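Long-range contacts in putative sugar isomerase (Parabacteroides distasonis, PDB 3LMZ), which probably acts as a sugar isomerase of the xylose isomerase-like TIM-barrel family, although its substrate has not been established: residues 14-19 / 218-223; 188-193 / 210-215; 143-148 / 178-183; 20-25 / 40-45. One frame throughout, in Å; residues are numbered along the deposited sequence.

Contact 1 of 4, residues 14-19 / 218-223; sequences AVNPFH and MMREVN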
loop_
_atom_site.group_PDB
_atom_site.type_symbol
_atom_site.label_atom_id
_atom_site.label_comp_id
_atom_site.label_asym_id
_atom_site.label_seq_id
_atom_site.Cartn_x
_atom_site.Cartn_y
_atom_site.Cartn_z
ATOM N N ALA A 14 15.424 -5.325 4.676
ATOM C CA ALA A 14 16.614 -4.467 4.667
ATOM C C ALA A 14 16.601 -3.472 5.822
ATOM O O ALA A 14 15.545 -3.077 6.321
ATOM C CB ALA A 14 16.755 -3.752 3.309
ATOM N N VAL A 15 17.805 -3.146 6.291
ATOM C CA VAL A 15 18.005 -2.138 7.345
ATOM C C VAL A 15 18.123 -0.780 6.711
ATOM O O VAL A 15 18.787 -0.639 5.691
ATOM C CB VAL A 15 19.292 -2.460 8.168
ATOM C CG1 VAL A 15 19.599 -1.370 9.188
ATOM C CG2 VAL A 15 19.150 -3.835 8.838
ATOM N N ASN A 16 17.416 0.204 7.272
ATOM C CA ASN A 16 17.461 1.571 6.749
ATOM C C ASN A 16 17.709 2.543 7.872
ATOM O O ASN A 16 17.286 2.329 8.994
ATOM C CB ASN A 16 16.118 1.928 6.098
ATOM C CG ASN A 16 15.832 1.078 4.861
ATOM O OD1 ASN A 16 16.547 1.199 3.867
ATOM N ND2 ASN A 16 14.784 0.232 4.903
ATOM N N PRO A 17 18.444 3.616 7.601
ATOM C CA PRO A 17 18.788 4.587 8.667
ATOM C C PRO A 17 17.708 5.610 9.022
ATOM O O PRO A 17 17.801 6.293 10.058
ATOM C CB PRO A 17 19.976 5.328 8.070
ATOM C CG PRO A 17 19.731 5.312 6.585
ATOM C CD PRO A 17 19.064 3.949 6.303
ATOM N N PHE A 18 16.794 5.807 8.079
ATOM C CA PHE A 18 15.716 6.755 8.203
ATOM C C PHE A 18 14.510 6.164 8.950
ATOM O O PHE A 18 14.393 4.957 9.109
ATOM C CB PHE A 18 15.310 7.270 6.800
ATOM C CG PHE A 18 14.554 6.250 6.002
ATOM C CD1 PHE A 18 13.220 5.994 6.257
ATOM C CD2 PHE A 18 15.178 5.519 5.050
ATOM C CE1 PHE A 18 12.524 5.018 5.568
ATOM C CE2 PHE A 18 14.398 4.496 4.313
ATOM C CZ PHE A 18 13.132 4.304 4.601
ATOM N N HIS A 19 13.591 7.037 9.337
ATOM C CA HIS A 19 12.363 6.655 10.020
ATOM C C HIS A 19 11.153 7.111 9.186
ATOM O O HIS A 19 11.084 8.244 8.721
ATOM C CB HIS A 19 12.314 7.323 11.363
ATOM C CG HIS A 19 13.543 7.111 12.179
ATOM N ND1 HIS A 19 13.743 5.952 12.887
ATOM C CD2 HIS A 19 14.652 7.877 12.362
ATOM C CE1 HIS A 19 14.908 6.030 13.509
ATOM N NE2 HIS A 19 15.483 7.178 13.199
HETATM N N MSE A 218 20.319 5.932 -1.762
HETATM C CA MSE A 218 21.061 7.140 -1.465
HETATM C C MSE A 218 21.004 7.521 0.007
HETATM O O MSE A 218 21.982 8.038 0.590
HETATM C CB MSE A 218 20.610 8.328 -2.346
HETATM C CG MSE A 218 21.501 9.555 -2.192
HETATM SE SE MSE A 218 23.375 9.274 -2.538
HETATM C CE MSE A 218 23.281 8.881 -4.435
HETATM N N MSE A 219 19.873 7.271 0.628
HETATM C CA MSE A 219 19.751 7.565 2.063
HETATM C C MSE A 219 20.679 6.695 2.886
HETATM O O MSE A 219 21.222 7.137 3.890
HETATM C CB MSE A 219 18.305 7.477 2.569
HETATM C CG MSE A 219 17.385 8.573 2.009
HETATM SE SE MSE A 219 15.612 8.604 2.775
HETATM C CE MSE A 219 14.977 7.026 1.852
ATOM N N ARG A 220 20.819 5.449 2.440
ATOM C CA ARG A 220 21.808 4.552 3.056
ATOM C C ARG A 220 23.226 5.084 2.802
ATOM O O ARG A 220 24.043 5.150 3.707
ATOM C CB ARG A 220 21.661 3.145 2.515
ATOM C CG ARG A 220 20.412 2.430 2.914
ATOM C CD ARG A 220 20.261 1.128 2.156
ATOM N NE ARG A 220 18.923 0.576 2.350
ATOM C CZ ARG A 220 18.423 -0.365 1.583
ATOM N NH1 ARG A 220 19.179 -0.862 0.604
ATOM N NH2 ARG A 220 17.181 -0.817 1.807
ATOM N N GLU A 221 23.496 5.513 1.571
ATOM C CA GLU A 221 24.839 5.960 1.195
ATOM C C GLU A 221 25.273 7.202 1.992
ATOM O O GLU A 221 26.476 7.278 2.376
ATOM C CB GLU A 221 24.920 6.176 -0.327
ATOM C CG GLU A 221 26.150 6.910 -0.792
ATOM C CD GLU A 221 26.179 7.148 -2.304
ATOM O OE1 GLU A 221 25.607 6.331 -3.061
ATOM O OE2 GLU A 221 26.790 8.168 -2.727
ATOM N N VAL A 222 24.357 8.154 2.228
ATOM C CA VAL A 222 24.712 9.376 2.973
ATOM C C VAL A 222 24.357 9.282 4.442
ATOM O O VAL A 222 24.578 10.242 5.192
ATOM C CB VAL A 222 24.004 10.630 2.370
ATOM C CG1 VAL A 222 24.355 10.810 0.869
ATOM C CG2 VAL A 222 22.518 10.568 2.601
ATOM N N ASN A 223 23.848 8.121 4.844
ATOM C CA ASN A 223 23.387 7.861 6.205
ATOM C C ASN A 223 22.421 8.943 6.711
ATOM O O ASN A 223 22.634 9.539 7.742
ATOM C CB ASN A 223 24.574 7.648 7.139
ATOM C CG ASN A 223 24.186 7.005 8.455
ATOM O OD1 ASN A 223 23.392 6.047 8.502
ATOM N ND2 ASN A 223 24.749 7.524 9.525
#
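The Schellman motif that ends helix 212-221 at N223, together with M219 and R220 in the turn before it, receives residues 14-19, the leader that runs into the first strand of the barrel. N16 and R220 form the polar half. OD1 of N16 accepts from NE of R220 at 2.9 Å and from NH2 of R220 at 3.0 Å, a side-on grip in which two nitrogens share one oxygen. That oxygen lies close to the guanidinium plane, yet both donors approach from the same face of the amide, and the N-H...O angles are bent to 148° and 142°. The extended chain of R220 from CG to NE gives it this span. With a leucine here, N16 OD1 would probably lose both its donors, and T257 O its bond from NH1. Beside this grip P17 packs its ring against the helix end, CG lying 3.6 Å from M219 O and CB 3.5 Å from N223 OD1. Deeper in, F18 and the selenomethionine M219 make a Met-aromatic contact: SE of M219 sits obliquely 4.5 Å from the F18 ring centroid, and CE of M219 comes to 3.5 Å from F18 CD2. Around the pair, N16 ND2 bonds S254 O on helix 240-256, F18 and M219 both touch C228 on strand 227-230, and M219 also reaches L178 on helix 174-181.

Contact 2 of 4, residues 188-193 / 210-215; sequences MHIKDV and IDFPAL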
loop_
_atom_site.group_PDB
_atom_site.type_symbol
_atom_site.label_atom_id
_atom_site.label_comp_id
_atom_site.label_asym_id
_atom_site.label_seq_id
_atom_site.Cartn_x
_atom_site.Cartn_y
_atom_site.Cartn_z
HETATM N N MSE A 188 12.413 15.240 5.440
HETATM C CA MSE A 188 12.089 14.922 4.068
HETATM C C MSE A 188 10.582 14.682 4.004
HETATM O O MSE A 188 10.037 13.996 4.865
HETATM C CB MSE A 188 12.775 13.637 3.634
HETATM C CG MSE A 188 12.751 13.380 2.145
HETATM SE SE MSE A 188 13.626 11.684 1.683
HETATM C CE MSE A 188 15.399 12.267 2.496
ATOM N N HIS A 189 9.962 15.229 2.951
ATOM C CA HIS A 189 8.598 14.840 2.563
ATOM C C HIS A 189 8.732 13.903 1.374
ATOM O O HIS A 189 9.226 14.296 0.284
ATOM C CB HIS A 189 7.747 16.081 2.237
ATOM C CG HIS A 189 7.390 16.891 3.444
ATOM N ND1 HIS A 189 6.548 17.982 3.401
ATOM C CD2 HIS A 189 7.697 16.701 4.751
ATOM C CE1 HIS A 189 6.390 18.453 4.634
ATOM N NE2 HIS A 189 7.069 17.694 5.474
ATOM N N ILE A 190 8.172 12.704 1.549
ATOM C CA ILE A 190 8.027 11.714 0.478
ATOM C C ILE A 190 6.643 11.862 -0.100
ATOM O O ILE A 190 5.684 12.167 0.626
ATOM C CB ILE A 190 8.352 10.266 0.926
ATOM C CG1 ILE A 190 7.527 9.844 2.142
ATOM C CG2 ILE A 190 9.869 10.145 1.251
ATOM C CD1 ILE A 190 7.578 8.372 2.388
ATOM N N LYS A 191 6.559 11.722 -1.421
ATOM C CA LYS A 191 5.327 11.839 -2.205
ATOM C C LYS A 191 5.757 11.483 -3.624
ATOM O O LYS A 191 6.978 11.384 -3.918
ATOM C CB LYS A 191 4.749 13.278 -2.164
ATOM C CG LYS A 191 5.765 14.350 -2.599
ATOM C CD LYS A 191 5.215 15.774 -2.508
ATOM C CE LYS A 191 4.953 16.192 -1.083
ATOM N NZ LYS A 191 4.673 17.709 -1.025
ATOM N N ASP A 192 4.758 11.231 -4.451
ATOM C CA ASP A 192 5.013 10.973 -5.839
ATOM C C ASP A 192 4.270 11.957 -6.743
ATOM O O ASP A 192 3.266 12.531 -6.348
ATOM C CB ASP A 192 4.615 9.533 -6.195
ATOM C CG ASP A 192 5.506 8.880 -7.283
ATOM O OD1 ASP A 192 6.257 9.618 -8.006
ATOM O OD2 ASP A 192 5.364 7.593 -7.464
ATOM N N VAL A 193 4.751 12.132 -7.951
ATOM C CA VAL A 193 4.234 13.104 -8.930
ATOM C C VAL A 193 4.186 12.478 -10.317
ATOM O O VAL A 193 4.990 11.597 -10.638
ATOM C CB VAL A 193 5.125 14.417 -8.903
ATOM C CG1 VAL A 193 4.929 15.131 -7.537
ATOM C CG2 VAL A 193 6.612 14.130 -9.261
ATOM N N ILE A 210 8.858 9.374 -9.328
ATOM C CA ILE A 210 9.955 9.450 -8.355
ATOM C C ILE A 210 10.657 8.084 -8.244
ATOM O O ILE A 210 9.976 7.053 -8.267
ATOM C CB ILE A 210 9.453 9.887 -6.974
ATOM C CG1 ILE A 210 8.964 11.324 -6.999
ATOM C CG2 ILE A 210 10.566 9.642 -5.920
ATOM C CD1 ILE A 210 10.059 12.414 -6.967
ATOM N N ASP A 211 11.993 8.085 -8.262
ATOM C CA ASP A 211 12.738 6.834 -8.180
ATOM C C ASP A 211 12.983 6.500 -6.702
ATOM O O ASP A 211 13.982 6.884 -6.094
ATOM C CB ASP A 211 14.052 7.005 -8.906
ATOM C CG ASP A 211 14.822 5.698 -9.108
ATOM O OD1 ASP A 211 14.558 4.708 -8.398
ATOM O OD2 ASP A 211 15.703 5.714 -10.013
ATOM N N PHE A 212 12.042 5.777 -6.126
ATOM C CA PHE A 212 12.158 5.430 -4.734
ATOM C C PHE A 212 13.321 4.481 -4.402
ATOM O O PHE A 212 14.005 4.683 -3.386
ATOM C CB PHE A 212 10.788 4.954 -4.165
ATOM C CG PHE A 212 9.832 6.096 -3.911
ATOM C CD1 PHE A 212 10.045 6.952 -2.839
ATOM C CD2 PHE A 212 8.845 6.423 -4.835
ATOM C CE1 PHE A 212 9.197 8.084 -2.670
ATOM C CE2 PHE A 212 8.004 7.502 -4.641
ATOM C CZ PHE A 212 8.198 8.340 -3.614
ATOM N N PRO A 213 13.548 3.415 -5.227
ATOM C CA PRO A 213 14.692 2.620 -4.959
ATOM C C PRO A 213 15.999 3.436 -4.893
ATOM O O PRO A 213 16.822 3.231 -4.013
ATOM C CB PRO A 213 14.659 1.607 -6.102
ATOM C CG PRO A 213 13.269 1.428 -6.383
ATOM C CD PRO A 213 12.667 2.811 -6.233
ATOM N N ALA A 214 16.180 4.356 -5.838
ATOM C CA ALA A 214 17.361 5.182 -5.847
ATOM C C ALA A 214 17.464 6.072 -4.598
ATOM O O ALA A 214 18.566 6.271 -4.048
ATOM C CB ALA A 214 17.437 6.011 -7.155
ATOM N N LEU A 215 16.317 6.586 -4.184
ATOM C CA LEU A 215 16.221 7.427 -3.008
ATOM C C LEU A 215 16.643 6.609 -1.766
ATOM O O LEU A 215 17.468 7.039 -0.953
ATOM C CB LEU A 215 14.807 8.016 -2.912
ATOM C CG LEU A 215 14.573 9.014 -1.807
ATOM C CD1 LEU A 215 15.355 10.358 -2.081
ATOM C CD2 LEU A 215 13.060 9.293 -1.501
HETATM O O HOH W 1 7.430 6.101 -8.408
#
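D192, following K191, sends its carboxylate to the backbone N of I210 and the rim of the F212 ring. From CB the chain brings CG to 3.9 Å from CE2 of F212, at the edge of that ring, and the carboxylate stands almost perpendicular to the ring plane (88°). OD1 then takes two backbone N-H groups from opposite faces of the carboxylate: I210 N on the syn side at 2.9 Å, in a nearly straight bond of 168°, and V193 N on the anti side. CG1 of I210, anti to its carbonyl carbon (chi1 -67°), is thereby set beside D192 OD1 at 3.4 Å. OD2 accepts from G206 N and G208 N of the loop that leads to I210, and a water lies 2.7 Å from D192 OD2 and equally near I210 O. With both oxygens so occupied, the carboxylate is fixed in rotation and ties the loop before the helix to residues 188-193. Next to the carboxylate, the ring edge of F212 meets K191 O, with CZ 3.3 Å from it, a buried carbonyl for which the model holds no hydrogen-bond partner. Toward the start of the strand, the selenium of M188 and CD2 of L215 meet at 4.0 Å. K191 starts out pointing away from residues 210-215, and its NZ makes salt bridges with D163, E231 and E233; a citric acid molecule nearby, probably from the crystallisation liquor, may mark a pocket. Strand 185-193, helix 212-221 and parallel strand 227-230 form a beta-alpha-beta crossover, the repeating element of a TIM barrel.

Contact 3 of 4, residues 143-148 / 178-183; sequences DATDVW and LKKYHT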
loop_
_atom_site.group_PDB
_atom_site.type_symbol
_atom_site.label_atom_id
_atom_site.label_comp_id
_atom_site.label_asym_id
_atom_site.label_seq_id
_atom_site.Cartn_x
_atom_site.Cartn_y
_atom_site.Cartn_z
ATOM N N ASP A 143 13.359 25.023 -4.900
ATOM C CA ASP A 143 14.034 23.733 -4.964
ATOM C C ASP A 143 15.195 23.586 -3.948
ATOM O O ASP A 143 15.549 24.525 -3.217
ATOM C CB ASP A 143 14.474 23.409 -6.406
ATOM C CG ASP A 143 15.613 24.323 -6.922
ATOM O OD1 ASP A 143 16.213 25.100 -6.143
ATOM O OD2 ASP A 143 15.869 24.266 -8.170
ATOM N N ALA A 144 15.839 22.431 -3.941
ATOM C CA ALA A 144 16.843 22.129 -2.940
ATOM C C ALA A 144 18.056 23.050 -3.145
ATOM O O ALA A 144 18.611 23.556 -2.167
ATOM C CB ALA A 144 17.252 20.681 -3.062
ATOM N N THR A 145 18.427 23.332 -4.402
ATOM C CA THR A 145 19.575 24.203 -4.675
ATOM C C THR A 145 19.360 25.580 -4.124
ATOM O O THR A 145 20.276 26.187 -3.563
ATOM C CB THR A 145 19.840 24.300 -6.174
ATOM O OG1 THR A 145 20.111 22.984 -6.664
ATOM C CG2 THR A 145 21.006 25.308 -6.471
ATOM N N ASP A 146 18.130 26.084 -4.236
ATOM C CA ASP A 146 17.851 27.422 -3.708
ATOM C C ASP A 146 17.974 27.464 -2.187
ATOM O O ASP A 146 18.499 28.432 -1.648
ATOM C CB ASP A 146 16.460 27.888 -4.086
ATOM C CG ASP A 146 16.228 29.332 -3.706
ATOM O OD1 ASP A 146 16.857 30.209 -4.357
ATOM O OD2 ASP A 146 15.470 29.612 -2.754
ATOM N N VAL A 147 17.576 26.422 -1.495
ATOM C CA VAL A 147 17.722 26.395 -0.057
ATOM C C VAL A 147 19.167 26.286 0.297
ATOM O O VAL A 147 19.639 27.045 1.169
ATOM C CB VAL A 147 16.939 25.259 0.616
ATOM C CG1 VAL A 147 17.205 25.256 2.136
ATOM C CG2 VAL A 147 15.461 25.410 0.348
ATOM N N TRP A 148 19.911 25.466 -0.438
ATOM C CA TRP A 148 21.333 25.328 -0.242
ATOM C C TRP A 148 22.050 26.663 -0.360
ATOM O O TRP A 148 22.819 27.038 0.518
ATOM C CB TRP A 148 21.927 24.324 -1.213
ATOM C CG TRP A 148 23.415 24.079 -1.068
ATOM C CD1 TRP A 148 24.439 24.596 -1.847
ATOM C CD2 TRP A 148 24.043 23.278 -0.065
ATOM N NE1 TRP A 148 25.657 24.116 -1.391
ATOM C CE2 TRP A 148 25.443 23.308 -0.305
ATOM C CE3 TRP A 148 23.555 22.483 0.979
ATOM C CZ2 TRP A 148 26.349 22.553 0.464
ATOM C CZ3 TRP A 148 24.454 21.737 1.724
ATOM C CH2 TRP A 148 25.824 21.785 1.482
ATOM N N LEU A 178 19.940 15.143 -2.872
ATOM C CA LEU A 178 20.267 14.520 -1.574
ATOM C C LEU A 178 21.779 14.222 -1.453
ATOM O O LEU A 178 22.395 14.525 -0.409
ATOM C CB LEU A 178 19.411 13.264 -1.314
ATOM C CG LEU A 178 19.770 12.489 -0.031
ATOM C CD1 LEU A 178 19.516 13.315 1.280
ATOM C CD2 LEU A 178 18.957 11.172 -0.034
ATOM N N LYS A 179 22.381 13.682 -2.521
ATOM C CA LYS A 179 23.833 13.405 -2.531
ATOM C C LYS A 179 24.620 14.703 -2.284
ATOM O O LYS A 179 25.493 14.748 -1.423
ATOM C CB LYS A 179 24.287 12.753 -3.835
ATOM C CG LYS A 179 25.771 12.362 -3.853
ATOM C CD LYS A 179 26.261 11.991 -5.264
ATOM C CE LYS A 179 25.846 10.592 -5.667
ATOM N NZ LYS A 179 26.204 10.281 -7.092
ATOM N N LYS A 180 24.298 15.758 -3.033
ATOM C CA LYS A 180 25.002 17.038 -2.883
ATOM C C LYS A 180 24.842 17.640 -1.503
ATOM O O LYS A 180 25.822 18.132 -0.882
ATOM C CB LYS A 180 24.513 18.046 -3.933
ATOM C CG LYS A 180 24.968 17.721 -5.337
ATOM C CD LYS A 180 24.560 18.795 -6.340
ATOM C CE LYS A 180 23.062 18.817 -6.582
ATOM N NZ LYS A 180 22.679 19.695 -7.723
ATOM N N TYR A 181 23.604 17.629 -1.032
ATOM C CA TYR A 181 23.165 18.549 0.045
ATOM C C TYR A 181 22.907 17.882 1.378
ATOM O O TYR A 181 22.427 18.529 2.290
ATOM C CB TYR A 181 21.919 19.327 -0.396
ATOM C CG TYR A 181 22.057 20.057 -1.724
ATOM C CD1 TYR A 181 23.242 20.726 -2.043
ATOM C CD2 TYR A 181 21.009 20.156 -2.625
ATOM C CE1 TYR A 181 23.395 21.433 -3.260
ATOM C CE2 TYR A 181 21.164 20.829 -3.850
ATOM C CZ TYR A 181 22.350 21.492 -4.143
ATOM O OH TYR A 181 22.508 22.186 -5.325
ATOM N N HIS A 182 23.152 16.581 1.469
ATOM C CA HIS A 182 22.837 15.809 2.692
ATOM C C HIS A 182 23.243 16.402 4.017
ATOM O O HIS A 182 22.506 16.243 4.999
ATOM C CB HIS A 182 23.333 14.341 2.593
ATOM C CG HIS A 182 24.805 14.184 2.670
ATOM N ND1 HIS A 182 25.635 14.302 1.577
ATOM C CD2 HIS A 182 25.606 13.955 3.739
ATOM C CE1 HIS A 182 26.889 14.170 1.974
ATOM N NE2 HIS A 182 26.894 13.961 3.280
ATOM N N THR A 183 24.351 17.147 4.046
ATOM C CA THR A 183 24.783 17.747 5.307
ATOM C C THR A 183 23.784 18.784 5.868
ATOM O O THR A 183 23.805 19.115 7.080
ATOM C CB THR A 183 26.173 18.389 5.163
ATOM O OG1 THR A 183 26.163 19.346 4.086
ATOM C CG2 THR A 183 27.233 17.288 4.849
#
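W148 and Y181 join two outer helices of the TIM barrel, 144-151 and 174-181, through an offset stack. Packing is tight here: the five-membered ring of W148 and the ring of Y181 have centroids 4.4 Å apart with planes at 26°, and CD1 of Y181 comes to 3.3 Å from CD2 of W148. The CB of W148 adds a CH-pi contact over the same tyrosine ring, 4.0 Å from its centroid. CG of W148 stands anti to the backbone N (chi1 -179°), which swings the indole across toward helix 174-181. On the inner side A144 CB touches Y181 CD2 at 3.8 Å, and both residues pack on M160 of strand 158-163. A serine in place of W148 would probably leave one face of the Y181 ring without its stacking partner and open a gap between the helices. The outer margin is looser and more polar. There the exposed T183 meets the indole only at its edge, with OG1 3.6 Å from W148 CH2. At the far end of the tyrosine, its OH and the hydroxyl OG1 of T145 share a hydrogen bond of 2.9 Å.

Contact 4 of 4, residues 20-25 / 40-45; sequences LGMAGY and ERLDIH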
loop_
_atom_site.group_PDB
_atom_site.type_symbol
_atom_site.label_atom_id
_atom_site.label_comp_id
_atom_site.label_asym_id
_atom_site.label_seq_id
_atom_site.Cartn_x
_atom_site.Cartn_y
_atom_site.Cartn_z
ATOM N N LEU A 20 10.170 6.241 9.019
ATOM C CA LEU A 20 8.938 6.536 8.326
ATOM C C LEU A 20 7.994 7.350 9.223
ATOM O O LEU A 20 7.684 6.972 10.365
ATOM C CB LEU A 20 8.247 5.225 7.918
ATOM C CG LEU A 20 6.941 5.351 7.131
ATOM C CD1 LEU A 20 7.090 6.179 5.843
ATOM C CD2 LEU A 20 6.387 3.974 6.715
ATOM N N GLY A 21 7.498 8.459 8.672
ATOM C CA GLY A 21 6.531 9.287 9.390
ATOM C C GLY A 21 5.436 9.803 8.493
ATOM O O GLY A 21 5.330 9.438 7.311
HETATM N N MSE A 22 4.588 10.644 9.076
HETATM C CA MSE A 22 3.559 11.350 8.339
HETATM C C MSE A 22 3.681 12.847 8.577
HETATM O O MSE A 22 3.827 13.327 9.677
HETATM C CB MSE A 22 2.167 10.886 8.771
HETATM C CG MSE A 22 1.044 11.400 7.871
HETATM SE SE MSE A 22 0.887 10.106 6.409
HETATM C CE MSE A 22 -0.023 8.712 7.323
ATOM N N ALA A 23 3.547 13.547 7.461
ATOM C CA ALA A 23 3.534 14.998 7.442
ATOM C C ALA A 23 2.070 15.394 7.803
ATOM O O ALA A 23 1.111 14.762 7.312
ATOM C CB ALA A 23 3.931 15.497 5.987
ATOM N N GLY A 24 1.888 16.407 8.661
ATOM C CA GLY A 24 0.554 16.713 9.147
ATOM C C GLY A 24 -0.421 17.213 8.080
ATOM O O GLY A 24 -1.644 16.936 8.194
ATOM N N TYR A 25 0.050 17.908 7.055
ATOM C CA TYR A 25 -0.833 18.412 6.004
ATOM C C TYR A 25 -1.627 17.304 5.311
ATOM O O TYR A 25 -2.726 17.537 4.783
ATOM C CB TYR A 25 -0.065 19.249 4.992
ATOM C CG TYR A 25 -0.893 19.949 3.970
ATOM C CD1 TYR A 25 -1.715 20.999 4.347
ATOM C CD2 TYR A 25 -0.809 19.616 2.627
ATOM C CE1 TYR A 25 -2.454 21.698 3.383
ATOM C CE2 TYR A 25 -1.505 20.327 1.670
ATOM C CZ TYR A 25 -2.356 21.357 2.097
ATOM O OH TYR A 25 -3.091 22.160 1.215
ATOM N N GLU A 40 -1.693 4.631 13.566
ATOM C CA GLU A 40 -1.650 3.417 14.380
ATOM C C GLU A 40 -1.930 2.182 13.494
ATOM O O GLU A 40 -1.232 1.184 13.537
ATOM C CB GLU A 40 -2.644 3.487 15.545
ATOM C CG GLU A 40 -2.620 2.386 16.524
ATOM C CD GLU A 40 -3.512 2.705 17.711
ATOM O OE1 GLU A 40 -4.591 3.299 17.518
ATOM O OE2 GLU A 40 -3.175 2.324 18.857
ATOM N N ARG A 41 -2.994 2.259 12.690
ATOM C CA ARG A 41 -3.406 1.149 11.817
ATOM C C ARG A 41 -2.329 0.889 10.718
ATOM O O ARG A 41 -2.176 -0.231 10.312
ATOM C CB ARG A 41 -4.782 1.428 11.172
ATOM C CG ARG A 41 -5.958 1.369 12.112
ATOM C CD ARG A 41 -7.290 1.456 11.318
ATOM N NE ARG A 41 -7.518 0.240 10.536
ATOM C CZ ARG A 41 -8.422 0.118 9.564
ATOM N NH1 ARG A 41 -9.203 1.132 9.270
ATOM N NH2 ARG A 41 -8.565 -1.006 8.895
ATOM N N LEU A 42 -1.655 1.951 10.274
ATOM C CA LEU A 42 -0.566 1.823 9.305
ATOM C C LEU A 42 0.788 1.463 9.864
ATOM O O LEU A 42 1.735 1.307 9.129
ATOM C CB LEU A 42 -0.402 3.112 8.503
ATOM C CG LEU A 42 -1.555 3.562 7.644
ATOM C CD1 LEU A 42 -1.348 5.064 7.266
ATOM C CD2 LEU A 42 -1.672 2.667 6.447
ATOM N N ASP A 43 0.883 1.253 11.181
ATOM C CA ASP A 43 2.163 0.970 11.849
ATOM C C ASP A 43 3.196 2.071 11.664
ATOM O O ASP A 43 4.386 1.821 11.525
ATOM C CB ASP A 43 2.712 -0.387 11.420
ATOM C CG ASP A 43 3.822 -0.940 12.334
ATOM O OD1 ASP A 43 3.801 -0.687 13.570
ATOM O OD2 ASP A 43 4.742 -1.641 11.812
ATOM N N ILE A 44 2.743 3.323 11.734
ATOM C CA ILE A 44 3.584 4.507 11.595
ATOM C C ILE A 44 3.663 5.173 12.978
ATOM O O ILE A 44 2.627 5.380 13.622
ATOM C CB ILE A 44 3.025 5.512 10.523
ATOM C CG1 ILE A 44 3.059 4.841 9.130
ATOM C CG2 ILE A 44 3.761 6.864 10.593
ATOM C CD1 ILE A 44 2.383 5.643 7.995
ATOM N N HIS A 45 4.877 5.546 13.365
ATOM C CA HIS A 45 5.170 5.913 14.757
ATOM C C HIS A 45 5.635 7.347 14.902
ATOM O O HIS A 45 5.966 7.726 15.993
ATOM C CB HIS A 45 6.171 4.861 15.342
ATOM C CG HIS A 45 5.574 3.506 15.304
ATOM N ND1 HIS A 45 4.576 3.135 16.179
ATOM C CD2 HIS A 45 5.759 2.466 14.463
ATOM C CE1 HIS A 45 4.158 1.914 15.856
ATOM N NE2 HIS A 45 4.850 1.500 14.806
HETATM O O HOH W 2 7.205 4.673 11.764
#
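I44 lies against the backbone of strand 19-22. Its CG2 branch touches CA of G21 at 3.9 Å and is equally close to L20 O, and its CG1 faces the branched end of L20, 4.2 Å from CD2. With chi1 near -64°, CG2 is anti to the backbone N and meets the strand, while CG1 runs on to carry CD1 toward M22. That selenomethionine is modelled in two conformers; in one of them its chain bends so that CE lies 3.9 Å from L42 CD1 and 4.0 Å from I44 CD1, so this part of the packing is provisional. The polar link is a water, which donates to L20 O at 2.7 Å and accepts from H45 N at 3.0 Å, bridging strand and loop beside the isoleucine. Strand 19-22, helix 32-41 and strand 46-49 make up the first beta-alpha-beta crossover of the TIM barrel, and residues 42-45 are the turn that brings the chain from the helix back to the next strand; M22 bonds through its backbone to Y46 and C48 of that strand. A Schellman motif at D43 starts the turn, and H45 NE2 donates to D43 OD1 at 2.7 Å, coming from above the carboxylate plane. Further out, I243 of helix 240-256 touches both M22 and L42, I247 touches I44, and K251 NZ bonds L42 O. On the helix just before the turn, R41 O accepts from R207 NH2 of the second subunit, whose L241 packs on R41 and L42.

From the N terminus, contact 1 opens first and closes last, when helix 212-221 reaches residues 14-19, so its loop encloses the other three contacts. Contact 4 closes first, a short local loop around the first crossover; contact 3 follows, joining helices 144-151 and 174-181, and then contact 2, joining strand 185-193 to helix 212-221. These three lie in series and none cross. Contacts 1 and 2 share helix 212-221 and touch where M219 SE meets M188 CE, while L178 of contact 3 packs on M218 of contact 1 and L215 of contact 2. Contacts 3 and 4 lie on opposite sides of the chain centre, their centres about 25 Å apart.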